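Local coordinates for cysteine desulfurase (Elizabethkingia anophelis NUHP1, PDB 5VPR), which probably removes sulfur from L-cysteine to leave L-alanine, handing it to a sulfur carrier with the help of a covalently bound pyridoxal 5'-phosphate, at residues A[194-197]-A[201-204]; A[324-329]-A[404-409]. All blocks are in the same frame, centred on the assembly; numbering follows the deposited sequence.

Contact 1 (A[194-197]-A[201-204])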
loop_
_atom_site.group_PDB
_atom_site.type_symbol
_atom_site.label_atom_id
_atom_site.label_comp_id
_atom_site.label_asym_id
_atom_site.label_seq_id
_atom_site.Cartn_x
_atom_site.Cartn_y
_atom_site.Cartn_z
ATOM N N ARG A 194 -19.298 3.594 -7.551
ATOM C CA ARG A 194 -20.657 3.602 -8.081
ATOM C C ARG A 194 -21.330 4.950 -7.838
ATOM O O ARG A 194 -21.948 5.515 -8.746
ATOM C CB ARG A 194 -21.470 2.465 -7.452
ATOM C CG ARG A 194 -22.327 1.713 -8.439
ATOM C CD ARG A 194 -23.173 0.626 -7.765
ATOM N NE ARG A 194 -22.377 -0.173 -6.837
ATOM C CZ ARG A 194 -22.561 -0.182 -5.522
ATOM N NH1 ARG A 194 -23.533 0.552 -4.991
ATOM N NH2 ARG A 194 -21.786 -0.932 -4.743
ATOM N N LYS A 195 -21.220 5.483 -6.613
ATOM C CA LYS A 195 -21.790 6.801 -6.336
ATOM C C LYS A 195 -21.144 7.884 -7.190
ATOM O O LYS A 195 -21.844 8.749 -7.733
ATOM C CB LYS A 195 -21.647 7.168 -4.863
ATOM C CG LYS A 195 -22.507 6.391 -3.882
ATOM C CD LYS A 195 -22.025 6.679 -2.448
ATOM C CE LYS A 195 -22.911 6.024 -1.384
ATOM N NZ LYS A 195 -24.350 6.338 -1.603
ATOM N N VAL A 196 -19.813 7.859 -7.318
ATOM C CA VAL A 196 -19.125 8.909 -8.065
ATOM C C VAL A 196 -19.487 8.856 -9.555
ATOM O O VAL A 196 -19.662 9.895 -10.193
ATOM C CB VAL A 196 -17.600 8.815 -7.845
ATOM C CG1 VAL A 196 -16.876 9.845 -8.718
ATOM C CG2 VAL A 196 -17.242 9.018 -6.377
ATOM N N ARG A 197 -19.597 7.648 -10.133
ATOM C CA ARG A 197 -19.982 7.526 -11.535
ATOM C C ARG A 197 -21.416 7.986 -11.765
ATOM O O ARG A 197 -21.718 8.580 -12.804
ATOM C CB ARG A 197 -19.838 6.085 -12.019
ATOM C CG ARG A 197 -18.440 5.538 -12.000
ATOM C CD ARG A 197 -17.498 6.373 -12.819
ATOM N NE ARG A 197 -16.259 5.646 -13.062
ATOM C CZ ARG A 197 -15.111 6.224 -13.402
ATOM N NH1 ARG A 197 -15.040 7.542 -13.524
ATOM N NH2 ARG A 197 -14.031 5.483 -13.607
ATOM N N ASN A 201 -19.039 13.537 -13.196
ATOM C CA ASN A 201 -18.075 13.173 -14.228
ATOM C C ASN A 201 -16.642 13.261 -13.706
ATOM O O ASN A 201 -15.711 13.483 -14.477
ATOM C CB ASN A 201 -18.237 14.058 -15.469
ATOM C CG ASN A 201 -19.437 13.657 -16.332
ATOM O OD1 ASN A 201 -19.810 12.485 -16.392
ATOM N ND2 ASN A 201 -20.041 14.635 -17.004
ATOM N N ALA A 202 -16.459 13.100 -12.399
ATOM C CA ALA A 202 -15.137 13.202 -11.787
ATOM C C ALA A 202 -14.247 12.028 -12.179
ATOM O O ALA A 202 -14.718 10.911 -12.392
ATOM C CB ALA A 202 -15.263 13.247 -10.254
ATOM N N PHE A 203 -12.942 12.288 -12.260
ATOM C CA PHE A 203 -11.966 11.207 -12.271
ATOM C C PHE A 203 -11.866 10.579 -10.886
ATOM O O PHE A 203 -12.012 11.254 -9.863
ATOM C CB PHE A 203 -10.576 11.714 -12.693
ATOM C CG PHE A 203 -10.479 12.168 -14.138
ATOM C CD1 PHE A 203 -9.382 12.904 -14.568
ATOM C CD2 PHE A 203 -11.468 11.857 -15.058
ATOM C CE1 PHE A 203 -9.278 13.330 -15.896
ATOM C CE2 PHE A 203 -11.371 12.279 -16.384
ATOM C CZ PHE A 203 -10.274 13.017 -16.799
ATOM N N ILE A 204 -11.570 9.282 -10.850
ATOM C CA ILE A 204 -11.484 8.540 -9.597
ATOM C C ILE A 204 -10.051 8.049 -9.399
ATOM O O ILE A 204 -9.569 7.192 -10.151
ATOM C CB ILE A 204 -12.462 7.369 -9.560
ATOM C CG1 ILE A 204 -13.895 7.884 -9.722
ATOM C CG2 ILE A 204 -12.284 6.589 -8.257
ATOM C CD1 ILE A 204 -14.903 6.792 -9.797
HETATM O O HOH W 1 -17.378 9.903 -12.483
#
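Val196 and Ala202 bring the backbones together with CA atoms 6.9 Å apart, where the last turns of helix 189-199 give way through a short loop to strand 203-207. This is the helix-to-second-strand junction of a beta-alpha-beta unit, strand 171-177, helix 189-199 and strand 203-207, in the seven-stranded mixed sheet of the fold type I, class-V aminotransferase architecture. Val196 points its side chain's first bond at the strand, and its CG1, held anti to the backbone N (chi1 175°), does the touching. Val196 CG1 lies 3.7 Å from Ile204 CG1, the valine and isoleucine side chains running antiparallel, flank to flank, and, more loosely, 4.1 Å from Ala202 CB. Val174 of strand 171-177 touches both Val196 and Ala202, so the apolar cluster closes over the neighbouring strand as well.

Arg197 begins by pointing away, but a bend at its second torsion (chi2 -57°) turns the chain back over Ile204. Ile204 CD1 sits under the centre of one guanidinium face, 3.6 Å from its plane, and meets Arg197 CZ at 3.7 Å: an apolar floor beneath a charged group. Two acids fix the head group, Asp223 gripping NE and Asp225 gripping NH1 in salt bridges, and together they probably offset the nearby positive charge of Lys246. Asp225 OD2 also accepts the Ile204 backbone N-H, so one carboxylate oxygen ties the arginine to the strand it covers. At the guanidinium edge, in its plane, a water is held weakly by Arg197 NH1 at 3.5 Å; the same water lies 2.8 Å from Ala202 O, to which it can donate.

Contact 2 (A[324-329]-A[404-409])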
loop_
_atom_site.group_PDB
_atom_site.type_symbol
_atom_site.label_atom_id
_atom_site.label_comp_id
_atom_site.label_asym_id
_atom_site.label_seq_id
_atom_site.Cartn_x
_atom_site.Cartn_y
_atom_site.Cartn_z
ATOM N N LEU A 324 -7.553 -8.843 22.997
ATOM C CA LEU A 324 -8.733 -8.423 23.736
ATOM C C LEU A 324 -8.916 -9.185 25.038
ATOM O O LEU A 324 -9.729 -8.765 25.868
ATOM C CB LEU A 324 -9.974 -8.569 22.852
ATOM C CG LEU A 324 -10.111 -7.404 21.873
ATOM C CD1 LEU A 324 -11.202 -7.648 20.835
ATOM C CD2 LEU A 324 -10.371 -6.117 22.639
ATOM N N GLU A 325 -8.184 -10.280 25.244
ATOM C CA GLU A 325 -8.199 -10.940 26.542
ATOM C C GLU A 325 -7.413 -10.163 27.587
ATOM O O GLU A 325 -7.666 -10.330 28.783
ATOM C CB GLU A 325 -7.657 -12.364 26.420
ATOM C CG GLU A 325 -8.451 -13.205 25.441
ATOM C CD GLU A 325 -8.023 -14.654 25.420
ATOM O OE1 GLU A 325 -7.000 -14.988 26.052
ATOM O OE2 GLU A 325 -8.716 -15.461 24.762
ATOM N N ILE A 326 -6.474 -9.315 27.174
ATOM C CA ILE A 326 -5.783 -8.452 28.123
ATOM C C ILE A 326 -6.770 -7.427 28.668
ATOM O O ILE A 326 -7.443 -6.723 27.903
ATOM C CB ILE A 326 -4.577 -7.776 27.452
ATOM C CG1 ILE A 326 -3.593 -8.832 26.960
ATOM C CG2 ILE A 326 -3.894 -6.816 28.411
ATOM C CD1 ILE A 326 -2.525 -8.284 26.054
ATOM N N GLU A 327 -6.867 -7.349 29.995
ATOM C CA GLU A 327 -7.810 -6.437 30.634
ATOM C C GLU A 327 -7.460 -4.990 30.311
ATOM O O GLU A 327 -6.300 -4.583 30.406
ATOM C CB GLU A 327 -7.811 -6.652 32.150
ATOM N N GLY A 328 -8.471 -4.210 29.931
ATOM C CA GLY A 328 -8.289 -2.803 29.648
ATOM C C GLY A 328 -7.796 -2.462 28.255
ATOM O O GLY A 328 -7.772 -1.277 27.901
ATOM N N LEU A 329 -7.399 -3.445 27.451
ATOM C CA LEU A 329 -6.953 -3.173 26.089
ATOM C C LEU A 329 -8.153 -2.900 25.188
ATOM O O LEU A 329 -9.129 -3.653 25.202
ATOM C CB LEU A 329 -6.139 -4.354 25.555
ATOM C CG LEU A 329 -5.423 -4.239 24.208
ATOM C CD1 LEU A 329 -4.136 -5.040 24.241
ATOM C CD2 LEU A 329 -6.308 -4.713 23.056
ATOM N N GLU A 404 2.085 -11.875 24.969
ATOM C CA GLU A 404 2.793 -11.960 26.245
ATOM C C GLU A 404 3.653 -10.728 26.476
ATOM O O GLU A 404 3.800 -10.279 27.621
ATOM C CB GLU A 404 3.654 -13.226 26.304
ATOM C CG GLU A 404 2.839 -14.506 26.275
ATOM C CD GLU A 404 1.768 -14.537 27.365
ATOM O OE1 GLU A 404 2.139 -14.597 28.560
ATOM O OE2 GLU A 404 0.560 -14.486 27.024
ATOM N N GLY A 405 4.213 -10.162 25.402
ATOM C CA GLY A 405 4.985 -8.936 25.537
ATOM C C GLY A 405 4.137 -7.763 25.989
ATOM O O GLY A 405 4.581 -6.936 26.792
ATOM N N VAL A 406 2.900 -7.677 25.488
ATOM C CA VAL A 406 2.034 -6.563 25.860
ATOM C C VAL A 406 1.613 -6.680 27.322
ATOM O O VAL A 406 1.613 -5.689 28.063
ATOM C CB VAL A 406 0.824 -6.488 24.907
ATOM C CG1 VAL A 406 -0.259 -5.604 25.489
ATOM C CG2 VAL A 406 1.261 -5.962 23.539
ATOM N N LYS A 407 1.250 -7.890 27.760
ATOM C CA LYS A 407 0.961 -8.114 29.175
ATOM C C LYS A 407 2.148 -7.729 30.051
ATOM O O LYS A 407 1.977 -7.083 31.091
ATOM C CB LYS A 407 0.585 -9.577 29.413
ATOM C CG LYS A 407 -0.677 -10.010 28.694
ATOM C CD LYS A 407 -0.996 -11.479 28.925
ATOM C CE LYS A 407 -2.167 -11.921 28.045
ATOM N NZ LYS A 407 -2.729 -13.229 28.486
ATOM N N LYS A 408 3.361 -8.115 29.644
ATOM C CA LYS A 408 4.539 -7.793 30.449
ATOM C C LYS A 408 4.759 -6.287 30.510
ATOM O O LYS A 408 5.085 -5.745 31.574
ATOM C CB LYS A 408 5.772 -8.508 29.887
ATOM C CG LYS A 408 7.092 -8.107 30.514
ATOM C CD LYS A 408 8.239 -8.972 29.995
ATOM C CE LYS A 408 9.584 -8.499 30.553
ATOM N NZ LYS A 408 10.744 -9.379 30.204
ATOM N N ALA A 409 4.547 -5.595 29.384
ATOM C CA ALA A 409 4.718 -4.146 29.341
ATOM C C ALA A 409 3.794 -3.445 30.330
ATOM O O ALA A 409 4.217 -2.551 31.071
ATOM C CB ALA A 409 4.464 -3.637 27.923
#
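Ile326 and Lys407 approach most closely in the backbone, CA to CA 6.8 Å, where the loop after helix 305-324 lies against helix 396-413. Ile326 starts a type II beta turn ending at Leu329; its closing bond, Leu329 N to Ile326 O, is weak. Gly328 takes the third place of the turn with a positive phi (84°), a conformation that suits glycine. The turn sends the side chains of Ile326 and Leu329 toward the helix.

Lys407 can be followed outward. From CB, Lys407 CG stands anti to the carbonyl carbon and reaches Ile326 CG1 at 3.6 Å, with Ile326 CD1 close beside it. Beyond CG the chain is extended, so its zigzag lifts Lys407 CD back to 4.2 Å from Ile326 CG1 and returns Lys407 CE to 3.6 Å from that same atom. The lysine thus lays two alternate methylenes across the isoleucine. Lys407 NZ continues past the apolar part to a long salt bridge with Glu404 OE2, one helical turn earlier (3.8 Å). Glu325 OE1 lies 5.2 Å from Lys407 NZ, not in contact but of opposite sign, and probably adds a modest attraction.

Deeper in, Val406 CG1 takes the tip of Ile326, its CD1, at 3.6 Å, and meets Leu329 CD1 at 4.1 Å, the leucine and valine side chains crossing at about a right angle. Ile326 also rests on Thr403 and Gln410 of helix 396-413. Leu329 and Val406 share Phe344 of strand 341-345 and Leu346 just after it, and the turn joins helix 305-324 to edge strand 330-331 beside helix 396-413, in the smaller, C-terminal domain.

In the fold
Contacts 1 and 2 belong to different parts of the chain, their centres 44 Å apart and their nearest atoms about 28 Å apart, and contact 1 closes in sequence before contact 2 opens. Contact 1 (194-197 with 201-204) is local, packing a helix onto the large cofactor-binding sheet; contact 2 (324-329 with 404-409) is long-range, bringing the chain's last helix back to a turn 75 residues earlier. Strand 203-207 lies beside strand 226-230, after which comes Lys233, the residue that carries pyridoxal phosphate covalently. Contact 1 is therefore in the cofactor-bearing part of the fold, whereas contact 2 lies in the C-terminal domain, where it joins the turn before strand 330-331 to the last helix.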